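PDB 7JL4: E3 ubiquitin-protein ligase TRIM65 from Homo sapiens, which acts as an E3 ubiquitin ligase in innate immunity, autophagy and inflammation, and is represented here by its PSpry (B30.2/SPRY) domain. Local coordinates for residues A[66-71]-A[174-179]; A[84-89]-A[140-145]; A[105-110]-A[122-127]; A[149-154]-A[164-169]. All blocks are in the same frame, centred on the assembly; numbering follows the deposited sequence. Where two conformers were deposited one is given.

Interaction 1. Residues A[66-71]-A[174-179]; sequences QSFQAG and LTPVFW
The hydroxyls of S67 and T175 meet in the shortest polar bond of the contact, OG of S67 lying 2.7 Å from OG1 of T175. S67 OG also bonds to a bound glycerol, probably from the crystallisation liquor, so two partners hold it at the surface. The T175 torsion serves two ends: with OG1 beside its own backbone N (chi1 -59°), the hydroxyl turns to S67 while CG2, on the other branch, lies 3.5 Å from Q66 O. Serine and threonine each carry a hydroxyl one bond from CB, so two neighbouring backbones can bring the oxygens together directly at the exposed flank.

Beside this pair the backbones make a single antiparallel, hydrogen-bonded bridge. F68 N donates to L174 O over 2.8 Å at a bent angle of 140°, whereas the return bond from L174 N to F68 O, 2.9 Å long, is much straighter at 166°. L174 O also receives a CA-H contact from S67, so one carbonyl faces both an amide and a polarised C-H.

The F68 ring turns inward, and P176 meets its edge, with CG of P176 3.9 Å from CE2 of F68. P176 has no amide hydrogen to offer; its CD packs 3.2 Å from Q66 O. H73 and W75 of strand 72-79, which follows the loop, meet the F68 ring.

The chemistry thus divides across the thickness of the loop: hydroxyls face outward, where solvent can compete, and the aromatic and proline carbons face the core, while between them the peptide groups of F68 and L174 satisfy one another.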
loop_
_atom_site.group_PDB
_atom_site.type_symbol
_atom_site.label_atom_id
_atom_site.label_comp_id
_atom_site.label_asym_id
_atom_site.label_seq_id
_atom_site.Cartn_x
_atom_site.Cartn_y
_atom_site.Cartn_z
ATOM N N GLN A 66 -1.177 1.626 -11.786
ATOM C CA GLN A 66 -2.590 1.967 -11.927
ATOM C C GLN A 66 -2.915 3.201 -11.092
ATOM O O GLN A 66 -2.338 3.394 -10.017
ATOM C CB GLN A 66 -3.487 0.807 -11.469
ATOM C CG GLN A 66 -3.364 -0.438 -12.367
ATOM C CD GLN A 66 -2.105 -1.259 -12.089
ATOM O OE1 GLN A 66 -1.583 -1.285 -10.958
ATOM N NE2 GLN A 66 -1.609 -1.920 -13.109
ATOM N N SER A 67 -3.863 4.015 -11.571
ATOM C CA SER A 67 -4.381 5.163 -10.816
ATOM C C SER A 67 -5.909 5.155 -10.841
ATOM O O SER A 67 -6.527 4.595 -11.764
ATOM C CB SER A 67 -3.883 6.475 -11.422
ATOM O OG SER A 67 -2.476 6.556 -11.301
ATOM N N PHE A 68 -6.539 5.845 -9.873
ATOM C CA PHE A 68 -8.005 5.776 -9.738
ATOM C C PHE A 68 -8.626 7.156 -9.562
ATOM O O PHE A 68 -8.093 7.981 -8.820
ATOM C CB PHE A 68 -8.353 4.835 -8.558
ATOM C CG PHE A 68 -7.748 3.458 -8.715
ATOM C CD1 PHE A 68 -8.365 2.501 -9.518
ATOM C CD2 PHE A 68 -6.514 3.146 -8.133
ATOM C CE1 PHE A 68 -7.800 1.242 -9.720
ATOM C CE2 PHE A 68 -5.938 1.886 -8.323
ATOM C CZ PHE A 68 -6.581 0.931 -9.130
ATOM N N GLN A 69 -9.756 7.442 -10.240
ATOM C CA GLN A 69 -10.250 8.818 -10.087
ATOM C C GLN A 69 -11.741 8.986 -9.787
ATOM O O GLN A 69 -12.163 9.974 -9.181
ATOM C CB GLN A 69 -9.900 9.640 -11.315
ATOM C CG GLN A 69 -10.335 11.111 -11.254
ATOM C CD GLN A 69 -10.259 11.773 -12.615
ATOM O OE1 GLN A 69 -11.258 12.263 -13.158
ATOM N NE2 GLN A 69 -9.094 11.737 -13.197
ATOM N N ALA A 70 -12.564 8.066 -10.213
ATOM C CA ALA A 70 -13.931 8.042 -9.741
ATOM C C ALA A 70 -14.210 6.583 -9.478
ATOM O O ALA A 70 -13.290 5.764 -9.543
ATOM C CB ALA A 70 -14.867 8.677 -10.786
ATOM N N GLY A 71 -15.471 6.244 -9.223
ATOM C CA GLY A 71 -15.833 4.849 -9.106
ATOM C C GLY A 71 -15.490 4.266 -7.743
ATOM O O GLY A 71 -15.434 4.968 -6.735
ATOM N N LEU A 174 -5.536 8.932 -7.739
ATOM C CA LEU A 174 -4.770 8.324 -6.648
ATOM C C LEU A 174 -4.016 7.107 -7.159
ATOM O O LEU A 174 -4.604 6.235 -7.827
ATOM C CB LEU A 174 -5.676 7.885 -5.499
ATOM C CG LEU A 174 -6.358 9.010 -4.761
ATOM C CD1 LEU A 174 -7.530 8.433 -4.022
ATOM C CD2 LEU A 174 -5.357 9.628 -3.763
ATOM N N THR A 175 -2.729 7.045 -6.845
ATOM C CA THR A 175 -1.887 5.908 -7.218
ATOM C C THR A 175 -1.488 5.140 -5.969
ATOM O O THR A 175 -0.989 5.762 -5.021
ATOM C CB THR A 175 -0.624 6.412 -7.946
ATOM O OG1 THR A 175 -1.003 7.157 -9.118
ATOM C CG2 THR A 175 0.221 5.237 -8.395
ATOM N N PRO A 176 -1.696 3.819 -5.901
ATOM C CA PRO A 176 -1.199 3.054 -4.753
ATOM C C PRO A 176 0.311 3.207 -4.607
ATOM O O PRO A 176 1.051 3.210 -5.600
ATOM C CB PRO A 176 -1.565 1.605 -5.102
ATOM C CG PRO A 176 -2.709 1.709 -6.108
ATOM C CD PRO A 176 -2.399 2.969 -6.893
ATOM N N VAL A 177 0.773 3.294 -3.351
ATOM C CA VAL A 177 2.188 3.502 -3.073
ATOM C C VAL A 177 2.513 2.803 -1.752
ATOM O O VAL A 177 1.664 2.703 -0.866
ATOM C CB VAL A 177 2.528 5.011 -3.057
ATOM C CG1 VAL A 177 1.710 5.749 -1.981
ATOM C CG2 VAL A 177 4.035 5.226 -2.874
ATOM N N PHE A 178 3.726 2.265 -1.657
ATOM C CA PHE A 178 4.109 1.356 -0.577
ATOM C C PHE A 178 5.509 1.676 -0.064
ATOM O O PHE A 178 6.381 2.081 -0.833
ATOM C CB PHE A 178 4.063 -0.091 -1.083
ATOM C CG PHE A 178 2.714 -0.485 -1.614
ATOM C CD1 PHE A 178 1.742 -0.969 -0.752
ATOM C CD2 PHE A 178 2.413 -0.336 -2.958
ATOM C CE1 PHE A 178 0.489 -1.316 -1.209
ATOM C CE2 PHE A 178 1.150 -0.669 -3.444
ATOM C CZ PHE A 178 0.177 -1.159 -2.554
ATOM N N TRP A 179 5.731 1.436 1.236
ATOM C CA TRP A 179 7.035 1.546 1.876
ATOM C C TRP A 179 7.397 0.190 2.470
ATOM O O TRP A 179 6.526 -0.510 3.006
ATOM C CB TRP A 179 7.010 2.589 2.985
ATOM C CG TRP A 179 8.251 2.642 3.843
ATOM C CD1 TRP A 179 9.378 3.349 3.594
ATOM C CD2 TRP A 179 8.446 1.996 5.119
ATOM N NE1 TRP A 179 10.288 3.188 4.653
ATOM C CE2 TRP A 179 9.728 2.353 5.587
ATOM C CE3 TRP A 179 7.655 1.146 5.902
ATOM C CZ2 TRP A 179 10.238 1.885 6.806
ATOM C CZ3 TRP A 179 8.159 0.679 7.111
ATOM C CH2 TRP A 179 9.441 1.052 7.545
#

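Interaction 2. Residues A[84-89]-A[140-145]; sequences VTLGVS and LGMDLD
M142 reaches from strand 140-145 across to L86, G87 and V88, and its flexible thioether lets one side chain touch all three. Its CB points at the opposite strand, and CG carries the chain onward with chi2 close to fully extended (171°). The sulfur then arrives beside L86, SD lying 3.9 Å from CB of that leucine. At the last bond the chain bends (chi3 66°), which swings the methyl along strand 84-89: CE rests against the G87 peptide, 3.7 Å from G87 O, and lies 3.8 Å from CG1 of V88.

L86 fills the neighbouring position. Its branched end goes the other way from the sulfur, toward L140, where CD2 packs 3.7 Å from CB of L140 and CD1 lies 4.1 Å from CD1 of the same residue. These two leucines cross at about a right angle, CD2 of L86 lying against both CB and CD1 of L140. All the touching residues are buried, and the contact is entirely van der Waals.

The strand segments run nearly parallel, 13° apart, with 8.9 Å between their axes, too far for backbone pairing; the gap is filled by side chains from both strands. They belong to the two facing sheets of the SPRY beta-sandwich. W75 of strand 72-79 and F153 of strand 150-155 touch M142, V116 of strand 111-116 touches L140, and L174, just before strand 175-180, packs on both V88 and L144.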
loop_
_atom_site.group_PDB
_atom_site.type_symbol
_atom_site.label_atom_id
_atom_site.label_comp_id
_atom_site.label_asym_id
_atom_site.label_seq_id
_atom_site.Cartn_x
_atom_site.Cartn_y
_atom_site.Cartn_z
ATOM N N VAL A 84 5.860 -2.468 6.934
ATOM C CA VAL A 84 5.498 -2.030 5.596
ATOM C C VAL A 84 4.426 -0.959 5.736
ATOM O O VAL A 84 3.720 -0.888 6.748
ATOM C CB VAL A 84 4.998 -3.209 4.717
ATOM C CG1 VAL A 84 6.083 -4.288 4.615
ATOM C CG2 VAL A 84 3.731 -3.810 5.291
ATOM N N THR A 85 4.293 -0.121 4.697
ATOM C CA THR A 85 3.243 0.893 4.655
ATOM C C THR A 85 2.491 0.743 3.343
ATOM O O THR A 85 3.114 0.593 2.289
ATOM C CB THR A 85 3.781 2.328 4.753
ATOM O OG1 THR A 85 4.523 2.492 5.961
ATOM C CG2 THR A 85 2.613 3.365 4.734
ATOM N N LEU A 86 1.166 0.772 3.420
ATOM C CA LEU A 86 0.285 0.662 2.259
ATOM C C LEU A 86 -0.508 1.952 2.150
ATOM O O LEU A 86 -1.139 2.370 3.125
ATOM C CB LEU A 86 -0.698 -0.510 2.423
ATOM C CG LEU A 86 -0.290 -1.988 2.438
ATOM C CD1 LEU A 86 0.621 -2.320 3.597
ATOM C CD2 LEU A 86 -1.578 -2.760 2.625
ATOM N N GLY A 87 -0.530 2.557 0.962
ATOM C CA GLY A 87 -1.181 3.848 0.857
ATOM C C GLY A 87 -1.563 4.206 -0.563
ATOM O O GLY A 87 -1.406 3.416 -1.496
ATOM N N VAL A 88 -2.087 5.422 -0.705
ATOM C CA VAL A 88 -2.353 6.031 -2.006
ATOM C C VAL A 88 -1.877 7.477 -1.962
ATOM O O VAL A 88 -1.820 8.094 -0.889
ATOM C CB VAL A 88 -3.848 5.966 -2.369
ATOM C CG1 VAL A 88 -4.262 4.508 -2.599
ATOM C CG2 VAL A 88 -4.682 6.608 -1.290
ATOM N N SER A 89 -1.531 8.026 -3.130
ATOM C CA SER A 89 -1.046 9.401 -3.206
ATOM C C SER A 89 -1.525 10.077 -4.478
ATOM O O SER A 89 -1.775 9.426 -5.494
ATOM C CB SER A 89 0.487 9.482 -3.211
ATOM O OG SER A 89 1.005 8.907 -4.413
ATOM N N LEU A 140 -3.937 -7.876 3.679
ATOM C CA LEU A 140 -4.520 -6.573 3.927
ATOM C C LEU A 140 -5.295 -6.123 2.703
ATOM O O LEU A 140 -4.880 -6.379 1.567
ATOM C CB LEU A 140 -3.429 -5.559 4.272
ATOM C CG LEU A 140 -2.627 -6.062 5.478
ATOM C CD1 LEU A 140 -1.307 -5.330 5.590
ATOM C CD2 LEU A 140 -3.478 -5.902 6.731
ATOM N N GLY A 141 -6.426 -5.462 2.930
ATOM C CA GLY A 141 -7.249 -4.953 1.844
ATOM C C GLY A 141 -7.356 -3.442 1.895
ATOM O O GLY A 141 -7.310 -2.836 2.968
ATOM N N MET A 142 -7.515 -2.832 0.715
ATOM C CA MET A 142 -7.775 -1.402 0.579
ATOM C C MET A 142 -9.007 -1.209 -0.289
ATOM O O MET A 142 -9.012 -1.620 -1.456
ATOM C CB MET A 142 -6.566 -0.675 -0.009
ATOM C CG MET A 142 -5.327 -0.743 0.931
ATOM S SD MET A 142 -3.841 -0.108 0.134
ATOM C CE MET A 142 -4.258 1.610 -0.076
ATOM N N ASP A 143 -10.032 -0.577 0.289
ATOM C CA ASP A 143 -11.316 -0.298 -0.367
ATOM C C ASP A 143 -11.422 1.204 -0.587
ATOM O O ASP A 143 -11.542 1.966 0.377
ATOM C CB ASP A 143 -12.474 -0.794 0.496
ATOM C CG ASP A 143 -13.802 -0.723 -0.230
ATOM O OD1 ASP A 143 -13.862 -1.144 -1.405
ATOM O OD2 ASP A 143 -14.775 -0.264 0.389
ATOM N N LEU A 144 -11.405 1.621 -1.856
ATOM C CA LEU A 144 -11.329 3.024 -2.256
ATOM C C LEU A 144 -12.644 3.383 -2.931
ATOM O O LEU A 144 -12.842 3.049 -4.100
ATOM C CB LEU A 144 -10.159 3.231 -3.214
ATOM C CG LEU A 144 -9.809 4.665 -3.558
ATOM C CD1 LEU A 144 -9.491 5.434 -2.255
ATOM C CD2 LEU A 144 -8.586 4.673 -4.493
ATOM N N ASP A 145 -13.541 4.050 -2.206
ATOM C CA ASP A 145 -14.860 4.422 -2.745
ATOM C C ASP A 145 -14.776 5.886 -3.147
ATOM O O ASP A 145 -14.945 6.794 -2.323
ATOM C CB ASP A 145 -15.969 4.146 -1.735
ATOM C CG ASP A 145 -17.360 4.551 -2.228
ATOM O OD1 ASP A 145 -17.497 5.301 -3.219
ATOM O OD2 ASP A 145 -18.344 4.083 -1.617
#

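Interaction 3. Residues A[105-110]-A[122-127]; sequences IGRGPS and QAWHNG. Unlike the reference sequence in segment 105-110: S110 (reference Cys).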
loop_
_atom_site.group_PDB
_atom_site.type_symbol
_atom_site.label_atom_id
_atom_site.label_comp_id
_atom_site.label_asym_id
_atom_site.label_seq_id
_atom_site.Cartn_x
_atom_site.Cartn_y
_atom_site.Cartn_z
ATOM N N ILE A 105 4.778 8.358 3.170
ATOM C CA ILE A 105 3.383 8.068 2.845
ATOM C C ILE A 105 2.495 8.524 4.001
ATOM O O ILE A 105 2.634 8.047 5.134
ATOM C CB ILE A 105 3.183 6.573 2.543
ATOM C CG1 ILE A 105 4.064 6.134 1.372
ATOM C CG2 ILE A 105 1.696 6.287 2.202
ATOM C CD1 ILE A 105 4.185 4.610 1.217
ATOM N N GLY A 106 1.555 9.427 3.714
ATOM C CA GLY A 106 0.747 10.017 4.771
ATOM C C GLY A 106 1.451 11.073 5.585
ATOM O O GLY A 106 0.908 11.530 6.607
ATOM N N ARG A 107 2.642 11.488 5.180
ATOM C CA ARG A 107 3.335 12.537 5.905
ATOM C C ARG A 107 3.050 13.934 5.365
ATOM O O ARG A 107 3.742 14.890 5.746
ATOM C CB ARG A 107 4.837 12.300 5.897
ATOM C CG ARG A 107 5.355 11.375 7.012
ATOM C CD ARG A 107 4.905 9.937 6.827
ATOM N NE ARG A 107 5.564 9.057 7.793
ATOM C CZ ARG A 107 5.335 7.760 7.947
ATOM N NH1 ARG A 107 6.062 7.093 8.849
ATOM N NH2 ARG A 107 4.509 7.105 7.121
ATOM N N GLY A 108 2.086 14.067 4.464
ATOM C CA GLY A 108 1.671 15.346 3.942
ATOM C C GLY A 108 0.231 15.261 3.463
ATOM O O GLY A 108 -0.428 14.231 3.592
ATOM N N PRO A 109 -0.294 16.360 2.933
ATOM C CA PRO A 109 -1.702 16.371 2.528
ATOM C C PRO A 109 -1.972 15.575 1.252
ATOM O O PRO A 109 -3.145 15.435 0.877
ATOM C CB PRO A 109 -1.991 17.860 2.321
ATOM C CG PRO A 109 -0.647 18.421 1.855
ATOM C CD PRO A 109 0.380 17.649 2.687
ATOM N N SER A 110 -0.947 15.065 0.564
ATOM C CA SER A 110 -1.171 14.438 -0.750
ATOM C C SER A 110 -1.217 12.918 -0.700
ATOM O O SER A 110 -1.350 12.273 -1.756
ATOM C CB SER A 110 -0.089 14.892 -1.742
ATOM O OG SER A 110 1.200 14.490 -1.277
ATOM N N GLN A 122 -0.292 2.256 12.374
ATOM C CA GLN A 122 -0.292 3.716 12.304
ATOM C C GLN A 122 -1.059 4.146 11.063
ATOM O O GLN A 122 -0.637 3.832 9.946
ATOM C CB GLN A 122 1.119 4.290 12.199
ATOM C CG GLN A 122 2.031 4.174 13.401
ATOM C CD GLN A 122 3.433 4.581 12.997
ATOM O OE1 GLN A 122 3.867 4.289 11.880
ATOM N NE2 GLN A 122 4.139 5.267 13.884
ATOM N N ALA A 123 -2.146 4.906 11.251
ATOM C CA ALA A 123 -2.931 5.458 10.132
ATOM C C ALA A 123 -2.470 6.897 9.911
ATOM O O ALA A 123 -2.737 7.766 10.751
ATOM C CB ALA A 123 -4.433 5.403 10.419
ATOM N N TRP A 124 -1.781 7.139 8.784
ATOM C CA TRP A 124 -1.059 8.384 8.489
ATOM C C TRP A 124 -1.803 9.253 7.479
ATOM O O TRP A 124 -2.172 8.774 6.397
ATOM C CB TRP A 124 0.327 8.091 7.892
ATOM C CG TRP A 124 1.353 7.622 8.874
ATOM C CD1 TRP A 124 1.761 6.331 9.091
ATOM C CD2 TRP A 124 2.140 8.446 9.739
ATOM N NE1 TRP A 124 2.752 6.314 10.079
ATOM C CE2 TRP A 124 2.997 7.594 10.480
ATOM C CE3 TRP A 124 2.194 9.824 9.979
ATOM C CZ2 TRP A 124 3.896 8.084 11.449
ATOM C CZ3 TRP A 124 3.077 10.305 10.923
ATOM C CH2 TRP A 124 3.914 9.435 11.658
ATOM N N HIS A 125 -1.953 10.544 7.790
ATOM C CA HIS A 125 -2.303 11.546 6.780
ATOM C C HIS A 125 -1.849 12.906 7.283
ATOM O O HIS A 125 -2.000 13.210 8.472
ATOM C CB HIS A 125 -3.809 11.584 6.469
ATOM C CG HIS A 125 -4.196 12.710 5.546
ATOM N ND1 HIS A 125 -3.745 12.791 4.240
ATOM C CD2 HIS A 125 -4.977 13.804 5.743
ATOM C CE1 HIS A 125 -4.226 13.890 3.677
ATOM N NE2 HIS A 125 -4.970 14.527 4.567
ATOM N N ASN A 126 -1.273 13.712 6.390
ATOM C CA ASN A 126 -0.922 15.099 6.713
ATOM C C ASN A 126 0.111 15.175 7.849
ATOM O O ASN A 126 0.134 16.144 8.612
ATOM C CB ASN A 126 -2.170 15.900 7.084
ATOM C CG ASN A 126 -2.037 17.370 6.773
ATOM O OD1 ASN A 126 -1.239 17.763 5.927
ATOM N ND2 ASN A 126 -2.804 18.197 7.476
ATOM N N GLY A 127 0.976 14.174 7.967
ATOM C CA GLY A 127 2.024 14.187 9.012
ATOM C C GLY A 127 1.550 13.763 10.388
ATOM O O GLY A 127 2.348 13.786 11.346
HETATM O O HOH W 1 5.913 4.546 10.252
#
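R107 lays its guanidinium flat over the indole of W124 in a cation-pi stack, with CZ 3.6 Å from the centroid of the five-membered ring and the two planes 15° apart. The arginine chain bends at chi2 (69°) to fold back over the ring.

A second shell fixes both partners. R107 NH2 donates to I105 O in the guanidinium plane, 2.9 Å away, and makes a salt bridge to D103. NH1 donates to a water. In one of two modelled positions of Q122, its OE1 accepts from that water and also from the indole NE1 of W124, which approaches from above the carbonyl plane.

Alongside the stack, the backbones are joined by two bonds. G127 N donates to G106 O (3.0 Å, 162°), and N126 N to G108 O, less straight. G106, at a positive phi, has only hydrogens on its CA, which lets CB of W124 pack close against it. P109 O lies at the edge of the H125 ring, 3.4 Å from CE1, while ND1 of H125 bonds to S111 O.

The positive charge is thus shared among a pi face, a carbonyl, a carboxylate and water, which should hold the guanidinium flat and partly offset its charge.

Interaction 4. Residues A[149-154]-A[164-169]; sequences GCLTFY and YTFHAL
C150 to F153 run antiparallel to H167 to Y164, the two strand axes 4.6 Å apart at 166°, with L151 and F153 in the hydrogen-bonded pairs. L151 exchanges bonds with F166 in both directions, and F153 N donates to Y164 O over 2.9 Å, nearly along the C=O axis. The ladder ends with A168 N donating to G149 O.

On one face T152 and T165 form a non-hydrogen-bonded pair whose hydroxyls add a side-chain bond where the two backbones make none to each other: OG1 of T152 is 2.8 Å from OG1 of T165. In both threonines OG1 stands beside the backbone N (chi1 -57° and -59°), which brings the hydroxyls together, while CG2 of each lies close to the partner's OG1. Beta-branched threonine suits an extended strand, and its hydroxyl suits this more open face. H167 lies along the same face, its CD2 3.0 Å from G149 O, and SG of C150 sits 4.0 Å from that carbon.

The other face is apolar. CE1 of F153 meets the edge of the F166 ring, 4.1 Å from its CE2, and CD2 of L151 comes within 4.4 Å of CD2 of F166. Y164 places CE2 over a face of the F166 ring, toward its rim, W112 meets F166 edge-to-face, and A123 and H125 pack nearby.

G149, at a positive phi, forms with C150 a G1 beta bulge opposite D145 of the preceding strand, 139-145. The whole is a beta hairpin at one edge of the seven-stranded sheet, its aromatic side turned to the opposing sheet, as expected of the SPRY sandwich.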
loop_
_atom_site.group_PDB
_atom_site.type_symbol
_atom_site.label_atom_id
_atom_site.label_comp_id
_atom_site.label_asym_id
_atom_site.label_seq_id
_atom_site.Cartn_x
_atom_site.Cartn_y
_atom_site.Cartn_z
ATOM N N GLY A 149 -15.814 9.205 -1.365
ATOM C CA GLY A 149 -14.589 9.752 -0.822
ATOM C C GLY A 149 -14.072 9.032 0.404
ATOM O O GLY A 149 -13.516 9.672 1.307
ATOM N N CYS A 150 -14.228 7.717 0.464
ATOM C CA CYS A 150 -13.840 6.919 1.622
ATOM C C CYS A 150 -12.754 5.924 1.249
ATOM O O CYS A 150 -12.862 5.222 0.236
ATOM C CB CYS A 150 -15.052 6.176 2.192
ATOM S SG CYS A 150 -16.410 7.334 2.640
ATOM N N LEU A 151 -11.726 5.838 2.081
ATOM C CA LEU A 151 -10.674 4.846 1.923
ATOM C C LEU A 151 -10.625 4.035 3.207
ATOM O O LEU A 151 -10.406 4.601 4.285
ATOM C CB LEU A 151 -9.332 5.517 1.634
ATOM C CG LEU A 151 -8.084 4.648 1.878
ATOM C CD1 LEU A 151 -8.050 3.438 0.920
ATOM C CD2 LEU A 151 -6.810 5.512 1.734
ATOM N N THR A 152 -10.874 2.732 3.110
ATOM C CA THR A 152 -10.897 1.867 4.285
ATOM C C THR A 152 -9.875 0.763 4.114
ATOM O O THR A 152 -9.835 0.109 3.069
ATOM C CB THR A 152 -12.270 1.246 4.534
ATOM O OG1 THR A 152 -13.243 2.290 4.664
ATOM C CG2 THR A 152 -12.239 0.400 5.848
ATOM N N PHE A 153 -9.055 0.564 5.142
ATOM C CA PHE A 153 -8.112 -0.537 5.208
ATOM C C PHE A 153 -8.719 -1.702 5.974
ATOM O O PHE A 153 -9.355 -1.508 7.022
ATOM C CB PHE A 153 -6.823 -0.107 5.912
ATOM C CG PHE A 153 -6.051 0.922 5.180
ATOM C CD1 PHE A 153 -6.339 2.263 5.332
ATOM C CD2 PHE A 153 -5.049 0.549 4.302
ATOM C CE1 PHE A 153 -5.597 3.218 4.658
ATOM C CE2 PHE A 153 -4.320 1.514 3.616
ATOM C CZ PHE A 153 -4.598 2.823 3.790
ATOM N N TYR A 154 -8.455 -2.911 5.490
ATOM C CA TYR A 154 -8.962 -4.142 6.087
ATOM C C TYR A 154 -7.829 -5.095 6.436
ATOM O O TYR A 154 -6.785 -5.123 5.778
ATOM C CB TYR A 154 -9.921 -4.892 5.144
ATOM C CG TYR A 154 -11.266 -4.220 4.952
ATOM C CD1 TYR A 154 -11.423 -3.164 4.055
ATOM C CD2 TYR A 154 -12.368 -4.641 5.688
ATOM C CE1 TYR A 154 -12.680 -2.537 3.884
ATOM C CE2 TYR A 154 -13.614 -4.047 5.521
ATOM C CZ TYR A 154 -13.761 -3.000 4.626
ATOM O OH TYR A 154 -14.999 -2.424 4.507
ATOM N N TYR A 164 -9.290 1.013 9.671
ATOM C CA TYR A 164 -9.346 2.469 9.702
ATOM C C TYR A 164 -9.944 2.982 8.401
ATOM O O TYR A 164 -9.651 2.439 7.329
ATOM C CB TYR A 164 -7.959 3.081 9.907
ATOM C CG TYR A 164 -8.083 4.497 10.426
ATOM C CD1 TYR A 164 -8.424 4.740 11.752
ATOM C CD2 TYR A 164 -7.928 5.584 9.572
ATOM C CE1 TYR A 164 -8.581 6.051 12.225
ATOM C CE2 TYR A 164 -8.056 6.875 10.032
ATOM C CZ TYR A 164 -8.384 7.105 11.347
ATOM O OH TYR A 164 -8.524 8.409 11.765
ATOM N N THR A 165 -10.751 4.043 8.500
ATOM C CA THR A 165 -11.313 4.730 7.343
ATOM C C THR A 165 -10.913 6.200 7.351
ATOM O O THR A 165 -11.137 6.899 8.343
ATOM C CB THR A 165 -12.835 4.604 7.345
ATOM O OG1 THR A 165 -13.189 3.219 7.316
ATOM C CG2 THR A 165 -13.486 5.341 6.151
ATOM N N PHE A 166 -10.345 6.669 6.238
ATOM C CA PHE A 166 -10.179 8.090 5.952
ATOM C C PHE A 166 -11.299 8.575 5.046
ATOM O O PHE A 166 -11.740 7.851 4.145
ATOM C CB PHE A 166 -8.859 8.373 5.228
ATOM C CG PHE A 166 -7.627 8.151 6.062
ATOM C CD1 PHE A 166 -7.223 9.115 6.973
ATOM C CD2 PHE A 166 -6.827 7.026 5.866
ATOM C CE1 PHE A 166 -6.049 8.934 7.725
ATOM C CE2 PHE A 166 -5.642 6.847 6.609
ATOM C CZ PHE A 166 -5.273 7.800 7.525
ATOM N N HIS A 167 -11.719 9.825 5.252
ATOM C CA HIS A 167 -12.614 10.506 4.325
ATOM C C HIS A 167 -11.912 11.712 3.722
ATOM O O HIS A 167 -11.171 12.410 4.409
ATOM C CB HIS A 167 -13.900 10.961 4.992
ATOM C CG HIS A 167 -14.837 11.633 4.040
ATOM N ND1 HIS A 167 -15.188 12.958 4.151
ATOM C CD2 HIS A 167 -15.470 11.168 2.936
ATOM C CE1 HIS A 167 -16.015 13.278 3.167
ATOM N NE2 HIS A 167 -16.193 12.209 2.411
ATOM N N ALA A 168 -12.142 11.959 2.434
ATOM C CA ALA A 168 -11.520 13.099 1.772
ATOM C C ALA A 168 -12.308 13.409 0.516
ATOM O O ALA A 168 -12.944 12.530 -0.058
ATOM C CB ALA A 168 -10.069 12.816 1.385
ATOM N N LEU A 169 -12.206 14.653 0.059
ATOM C CA LEU A 169 -12.745 15.025 -1.254
ATOM C C LEU A 169 -11.597 14.951 -2.256
ATOM O O LEU A 169 -10.973 15.951 -2.604
ATOM C CB LEU A 169 -13.376 16.406 -1.187
ATOM C CG LEU A 169 -14.526 16.502 -0.176
ATOM C CD1 LEU A 169 -15.386 17.718 -0.454
ATOM C CD2 LEU A 169 -15.391 15.237 -0.201
#

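How the interactions relate
Interaction 2 is the core of the set: wholly buried, apolar, and joining the two sheets face to face. Its strands also lead to the others. Strand 84-89 lies beside 175-180 of interaction 1, probably bonded to it through V177 N and G87 O, and strand 140-145 pairs with 150-155 of interaction 4, which extends that sheet to its edge. Interactions 1 and 4 combine backbone pairing with a threonine hydroxyl on the outer side and aromatic rings inside. Interaction 3 lies nearer the surface, with charge and water in its chemistry; it still meets the core through I105 and bridges to interaction 4, where W124 and H125 pack against F166.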